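Local structure of serpin B3 (Homo sapiens, 4ZK3) at residues Ser242-Leu247 with Leu370-Gln375; Gly184-Lys189 with Val334-Glu339. The protein probably inhibits proteases as a serpin, and is linked to Pso p27, a psoriasis-associated form that assembles into large aggregates. All blocks are in the same frame, centred on the assembly; numbering follows the deposited sequence.

Interaction 1. Residues Ser242-Leu247 with Leu370-Gln375; sequences SMIVLL and LFFIRQ
Met-243, Ile-244 and their neighbours face Phe-371 to Arg-374 as adjacent antiparallel strands in what serpin nomenclature calls the B sheet. Strand 229-235 lies beyond segment 242-247, and strand 380-387 beyond 370-375. Three hydrogen-bonded pairs, Ser-242 with Arg-374, Ile-244 with Phe-372 and Leu-246 with Leu-370, exchange two backbone bonds each; the shortest runs from Ile-244 N to Phe-372 O at 2.8 Å. The register runs unbroken through five pairs, so paired residues share a face.

On the face of Ile-244 and Phe-372, the two side chains run alongside each other. A chi1 of 64° sets Phe-372 CG between its own N and carbonyl carbon, swinging the ring toward the other strand. Ile-244 CB then sits over one ring face, toward its rim, in a CH-pi contact 3.6 Å from the centroid and 21° off the normal. Leu-246 CD1 approaches the ring edge instead, 4.0 Å from Phe-372 CE2. Ile-244 also packs on Arg-374: its CD1 lies over one face of the guanidinium, 3.9 Å from Arg-374 NH2.

On the opposite face, Met-243 bends at its last torsion and brings CE to 3.9 Å from Phe-371 CD2. CE lies equally near Ile-373 CG1, while SD stands oblique to the Phe-371 ring, 5.4 Å from its centroid. An edge-to-face partner for that ring comes from Phe-287.

All ten touching residues are buried, so the polar ends need partners within the protein. Arg-374 NH1 donates to Thr-270 O and NE to Asn-376 OD1, while Ser-242 OG bonds Glu-233. Directed bonds thus hold the guanidinium's rotation, and the same Glu-233 carboxylate, a weak, long ion-pair partner, probably offsets part of its buried charge.

Interaction 2. Residues Gly184-Lys189 with Val334-Glu339; sequences GQWEKK and VEVTEE
Trp-186 lays the NE1 edge of its indole along the backbone of Thr-337 to Glu-339, in the region of the serpin A sheet known as the breach. Strand 340-351 runs antiparallel to both 174-185 and 325-336 and lies between them. This is the arrangement of a serpin with its reactive-centre loop inserted, and 334-339 leads into that strand.

One residue makes two grips. Trp-186 NE1 donates to Thr-337 O at 3.0 Å, with an N-H...O angle of 161° and the oxygen only 10° out of the ring plane. Its backbone N reaches Glu-339 O, also at 3.0 Å. A chi1 of -67° puts CG beside the backbone N, which turns NE1 toward the same turn that the backbone N reaches. Near the ring plane, CD1 comes to 3.4 Å from Glu-338 O; beyond NE1, on the benzo ring, CZ2 meets Val-336 CG1. Tyr-236 packs against the indole with its ring nearly parallel, and Phe-190 edge-to-face.

The turn is itself braced: Glu-339 N donates to Thr-337 OG1, an ST turn. Glu-338 points its carboxylate elsewhere, to Arg-286 and Thr-195. Lys-189 runs extended along the carbonyls of Glu-338 and Glu-339 until NZ lies 3.7 Å from Glu-339 CG, yet its charge makes no contact with Glu-339 OE2, 5.3 Å from NZ.

How the interactions relate
From the N terminus the segments come in the order 184-189, 242-247, 334-339 and 370-375, so the two contacts alternate. Interaction 2 closes a loop of 144 residues, and interaction 1 opens inside it and closes 122 residues after its own first segment, beyond 334-339. The loops therefore cross and neither nests in the other. Interaction 1 joins two B-sheet strands, while interaction 2 ties the end of strand 174-185 and the residues after it to the turn between strands 325-336 and 340-351, in the A sheet. Their centres lie about 13 Å apart and the layers meet directly: Met-243 CE packs 3.9 Å from Val-336 CG2, and Met-243 SD lies 4.0 Å from Trp-186 CH2.

Interaction 1. Residues Ser242-Leu247 with Leu370-Gln375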
loop_
_atom_site.group_PDB
_atom_site.type_symbol
_atom_site.label_atom_id
_atom_site.label_comp_id
_atom_site.label_asym_id
_atom_site.label_seq_id
_atom_site.Cartn_x
_atom_site.Cartn_y
_atom_site.Cartn_z
ATOM N N SER A 242 4.647 -5.917 12.235
ATOM C CA SER A 242 5.976 -6.440 11.912
ATOM C C SER A 242 6.349 -6.119 10.473
ATOM O O SER A 242 5.505 -5.910 9.633
ATOM C CB SER A 242 5.983 -7.942 12.033
ATOM O OG SER A 242 5.903 -8.368 13.338
ATOM N N MET A 243 7.638 -6.162 10.186
ATOM C CA MET A 243 8.126 -6.059 8.824
ATOM C C MET A 243 8.603 -7.467 8.521
ATOM O O MET A 243 9.387 -8.021 9.284
ATOM C CB MET A 243 9.293 -5.091 8.659
ATOM C CG MET A 243 9.885 -5.119 7.236
ATOM S SD MET A 243 11.074 -3.842 6.785
ATOM C CE MET A 243 10.070 -2.381 6.549
ATOM N N ILE A 244 8.103 -8.022 7.444
ATOM C CA ILE A 244 8.521 -9.383 6.990
ATOM C C ILE A 244 9.423 -9.175 5.803
ATOM O O ILE A 244 9.086 -8.359 4.925
ATOM C CB ILE A 244 7.319 -10.185 6.497
ATOM C CG1 ILE A 244 6.305 -10.314 7.604
ATOM C CG2 ILE A 244 7.739 -11.551 5.917
ATOM C CD1 ILE A 244 6.856 -10.780 8.893
ATOM N N VAL A 245 10.523 -9.911 5.736
ATOM C CA VAL A 245 11.474 -9.775 4.616
ATOM C C VAL A 245 11.719 -11.163 3.996
ATOM O O VAL A 245 11.856 -12.144 4.725
ATOM C CB VAL A 245 12.830 -9.189 5.088
ATOM C CG1 VAL A 245 13.850 -9.143 3.962
ATOM C CG2 VAL A 245 12.682 -7.807 5.677
ATOM N N LEU A 246 11.730 -11.210 2.675
ATOM C CA LEU A 246 12.014 -12.415 1.904
ATOM C C LEU A 246 13.235 -12.184 1.053
ATOM O O LEU A 246 13.231 -11.322 0.141
ATOM C CB LEU A 246 10.808 -12.785 1.058
ATOM C CG LEU A 246 9.562 -13.187 1.852
ATOM C CD1 LEU A 246 8.600 -12.030 1.918
ATOM C CD2 LEU A 246 8.856 -14.414 1.271
ATOM N N LEU A 247 14.292 -12.958 1.373
ATOM C CA LEU A 247 15.624 -12.838 0.809
ATOM C C LEU A 247 16.004 -14.059 -0.040
ATOM O O LEU A 247 16.106 -15.141 0.510
ATOM C CB LEU A 247 16.622 -12.698 1.970
ATOM C CG LEU A 247 18.065 -12.467 1.527
ATOM C CD1 LEU A 247 18.197 -11.141 0.768
ATOM C CD2 LEU A 247 18.973 -12.521 2.725
ATOM N N LEU A 370 12.312 -8.793 -1.105
ATOM C CA LEU A 370 10.933 -8.350 -0.906
ATOM C C LEU A 370 10.636 -8.041 0.558
ATOM O O LEU A 370 11.245 -8.599 1.455
ATOM C CB LEU A 370 9.949 -9.366 -1.433
ATOM C CG LEU A 370 10.237 -9.838 -2.858
ATOM C CD1 LEU A 370 9.527 -11.181 -3.130
ATOM C CD2 LEU A 370 9.857 -8.819 -3.914
ATOM N N PHE A 371 9.781 -7.065 0.831
ATOM C CA PHE A 371 9.516 -6.783 2.212
ATOM C C PHE A 371 8.098 -6.270 2.290
ATOM O O PHE A 371 7.532 -5.735 1.287
ATOM C CB PHE A 371 10.567 -5.810 2.788
ATOM C CG PHE A 371 10.534 -4.433 2.141
ATOM C CD1 PHE A 371 11.182 -4.197 0.925
ATOM C CD2 PHE A 371 9.866 -3.371 2.741
ATOM C CE1 PHE A 371 11.140 -2.959 0.284
ATOM C CE2 PHE A 371 9.800 -2.113 2.088
ATOM C CZ PHE A 371 10.432 -1.925 0.845
ATOM N N PHE A 372 7.513 -6.388 3.468
ATOM C CA PHE A 372 6.197 -5.806 3.707
ATOM C C PHE A 372 5.968 -5.551 5.165
ATOM O O PHE A 372 6.667 -6.118 6.019
ATOM C CB PHE A 372 5.080 -6.644 3.081
ATOM C CG PHE A 372 4.918 -8.013 3.654
ATOM C CD1 PHE A 372 4.094 -8.228 4.745
ATOM C CD2 PHE A 372 5.537 -9.112 3.047
ATOM C CE1 PHE A 372 3.913 -9.517 5.225
ATOM C CE2 PHE A 372 5.381 -10.401 3.531
ATOM C CZ PHE A 372 4.537 -10.619 4.615
ATOM N N ILE A 373 5.016 -4.643 5.420
ATOM C CA ILE A 373 4.631 -4.272 6.756
ATOM C C ILE A 373 3.218 -4.796 6.977
ATOM O O ILE A 373 2.288 -4.445 6.254
ATOM C CB ILE A 373 4.737 -2.764 7.002
ATOM C CG1 ILE A 373 6.208 -2.301 6.911
ATOM C CG2 ILE A 373 4.148 -2.392 8.369
ATOM C CD1 ILE A 373 6.363 -0.806 6.760
ATOM N N ARG A 374 3.072 -5.591 8.020
ATOM C CA ARG A 374 1.866 -6.296 8.359
ATOM C C ARG A 374 1.335 -5.880 9.723
ATOM O O ARG A 374 2.097 -5.798 10.690
ATOM C CB ARG A 374 2.184 -7.785 8.405
ATOM C CG ARG A 374 0.973 -8.696 8.655
ATOM C CD ARG A 374 1.422 -10.181 8.634
ATOM N NE ARG A 374 2.260 -10.504 9.808
ATOM C CZ ARG A 374 3.092 -11.559 9.904
ATOM N NH1 ARG A 374 3.221 -12.454 8.917
ATOM N NH2 ARG A 374 3.788 -11.736 11.029
ATOM N N GLN A 375 0.014 -5.717 9.807
ATOM C CA GLN A 375 -0.695 -5.567 11.108
ATOM C C GLN A 375 -1.012 -6.988 11.610
ATOM O O GLN A 375 -1.699 -7.779 10.946
ATOM C CB GLN A 375 -1.856 -4.617 11.007
ATOM C CG GLN A 375 -3.141 -5.016 11.693
ATOM C CD GLN A 375 -3.411 -4.285 12.937
ATOM O OE1 GLN A 375 -3.392 -3.062 12.971
ATOM N NE2 GLN A 375 -3.721 -5.019 13.968
#

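Interaction 2. Residues Gly184-Lys189 with Val334-Glu339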
loop_
_atom_site.group_PDB
_atom_site.type_symbol
_atom_site.label_atom_id
_atom_site.label_comp_id
_atom_site.label_asym_id
_atom_site.label_seq_id
_atom_site.Cartn_x
_atom_site.Cartn_y
_atom_site.Cartn_z
ATOM N N GLY A 184 7.078 3.556 13.337
ATOM C CA GLY A 184 7.216 2.724 14.533
ATOM C C GLY A 184 8.657 2.412 14.843
ATOM O O GLY A 184 9.493 2.341 13.925
ATOM N N GLN A 185 8.937 2.230 16.114
ATOM C CA GLN A 185 10.226 1.736 16.596
ATOM C C GLN A 185 10.350 0.208 16.440
ATOM O O GLN A 185 9.401 -0.497 16.737
ATOM C CB GLN A 185 10.368 2.057 18.086
ATOM C CG GLN A 185 10.364 3.553 18.465
ATOM C CD GLN A 185 10.263 3.776 19.981
ATOM O OE1 GLN A 185 10.759 2.987 20.784
ATOM N NE2 GLN A 185 9.590 4.821 20.364
ATOM N N TRP A 186 11.542 -0.277 16.038
ATOM C CA TRP A 186 11.865 -1.693 16.076
ATOM C C TRP A 186 11.738 -2.102 17.484
ATOM O O TRP A 186 12.039 -1.316 18.367
ATOM C CB TRP A 186 13.307 -1.957 15.637
ATOM C CG TRP A 186 13.599 -1.668 14.245
ATOM C CD1 TRP A 186 14.558 -0.802 13.797
ATOM C CD2 TRP A 186 12.927 -2.154 13.058
ATOM N NE1 TRP A 186 14.549 -0.730 12.428
ATOM C CE2 TRP A 186 13.575 -1.560 11.939
ATOM C CE3 TRP A 186 11.837 -3.017 12.827
ATOM C CZ2 TRP A 186 13.170 -1.804 10.614
ATOM C CZ3 TRP A 186 11.450 -3.261 11.548
ATOM C CH2 TRP A 186 12.104 -2.662 10.440
ATOM N N GLU A 187 11.295 -3.319 17.713
ATOM C CA GLU A 187 11.331 -3.867 19.032
ATOM C C GLU A 187 12.787 -3.958 19.586
ATOM O O GLU A 187 13.014 -3.609 20.762
ATOM C CB GLU A 187 10.669 -5.236 19.046
ATOM C CG GLU A 187 10.901 -6.022 20.355
ATOM C CD GLU A 187 10.141 -7.322 20.353
ATOM O OE1 GLU A 187 10.472 -8.212 19.578
ATOM O OE2 GLU A 187 9.151 -7.411 21.077
ATOM N N LYS A 188 13.699 -4.468 18.747
ATOM C CA LYS A 188 15.141 -4.461 18.970
ATOM C C LYS A 188 15.839 -3.529 17.999
ATOM O O LYS A 188 16.067 -3.860 16.799
ATOM C CB LYS A 188 15.684 -5.845 18.795
ATOM C CG LYS A 188 15.199 -6.799 19.885
ATOM C CD LYS A 188 15.450 -8.277 19.575
ATOM C CE LYS A 188 14.528 -9.224 20.364
ATOM N NZ LYS A 188 14.516 -10.625 19.812
ATOM N N LYS A 189 16.159 -2.344 18.480
ATOM C CA LYS A 189 16.802 -1.342 17.657
ATOM C C LYS A 189 18.189 -1.762 17.183
ATOM O O LYS A 189 18.785 -2.651 17.722
ATOM C CB LYS A 189 16.860 -0.039 18.385
ATOM C CG LYS A 189 15.491 0.552 18.576
ATOM C CD LYS A 189 15.546 1.961 19.118
ATOM C CE LYS A 189 14.137 2.492 19.306
ATOM N NZ LYS A 189 14.209 3.970 19.339
ATOM N N VAL A 334 8.794 4.863 1.961
ATOM C CA VAL A 334 9.228 4.172 3.161
ATOM C C VAL A 334 10.674 4.555 3.425
ATOM O O VAL A 334 11.472 4.704 2.477
ATOM C CB VAL A 334 9.092 2.601 3.015
ATOM C CG1 VAL A 334 9.874 2.072 1.832
ATOM C CG2 VAL A 334 9.401 1.859 4.302
ATOM N N GLU A 335 11.001 4.678 4.701
ATOM C CA GLU A 335 12.397 4.789 5.109
ATOM C C GLU A 335 12.641 3.890 6.285
ATOM O O GLU A 335 11.904 3.905 7.258
ATOM C CB GLU A 335 12.771 6.236 5.504
ATOM C CG GLU A 335 14.246 6.347 5.907
ATOM C CD GLU A 335 14.769 7.748 6.066
ATOM O OE1 GLU A 335 13.977 8.674 6.283
ATOM O OE2 GLU A 335 16.003 7.888 5.988
ATOM N N VAL A 336 13.736 3.165 6.221
ATOM C CA VAL A 336 14.194 2.292 7.297
ATOM C C VAL A 336 15.516 2.830 7.886
ATOM O O VAL A 336 16.422 3.191 7.155
ATOM C CB VAL A 336 14.337 0.870 6.665
ATOM C CG1 VAL A 336 15.182 -0.084 7.490
ATOM C CG2 VAL A 336 12.933 0.302 6.448
ATOM N N THR A 337 15.572 2.927 9.216
ATOM C CA THR A 337 16.713 3.408 9.960
ATOM C C THR A 337 16.968 2.417 11.080
ATOM O O THR A 337 16.238 1.425 11.236
ATOM C CB THR A 337 16.472 4.794 10.620
ATOM O OG1 THR A 337 15.575 4.642 11.739
ATOM C CG2 THR A 337 15.912 5.792 9.609
ATOM N N GLU A 338 18.015 2.700 11.865
ATOM C CA GLU A 338 18.324 1.957 13.099
ATOM C C GLU A 338 17.236 2.035 14.182
ATOM O O GLU A 338 17.120 1.109 15.012
ATOM C CB GLU A 338 19.679 2.464 13.682
ATOM C CG GLU A 338 20.884 2.162 12.801
ATOM C CD GLU A 338 21.206 3.213 11.740
ATOM O OE1 GLU A 338 20.368 4.095 11.447
ATOM O OE2 GLU A 338 22.313 3.173 11.140
ATOM N N GLU A 339 16.460 3.125 14.209
ATOM C CA GLU A 339 15.386 3.278 15.224
ATOM C C GLU A 339 14.092 2.524 14.898
ATOM O O GLU A 339 13.428 2.009 15.817
ATOM C CB GLU A 339 15.035 4.765 15.492
ATOM C CG GLU A 339 16.036 5.463 16.467
ATOM C CD GLU A 339 17.439 5.651 15.851
ATOM O OE1 GLU A 339 17.514 5.937 14.617
ATOM O OE2 GLU A 339 18.455 5.499 16.576
#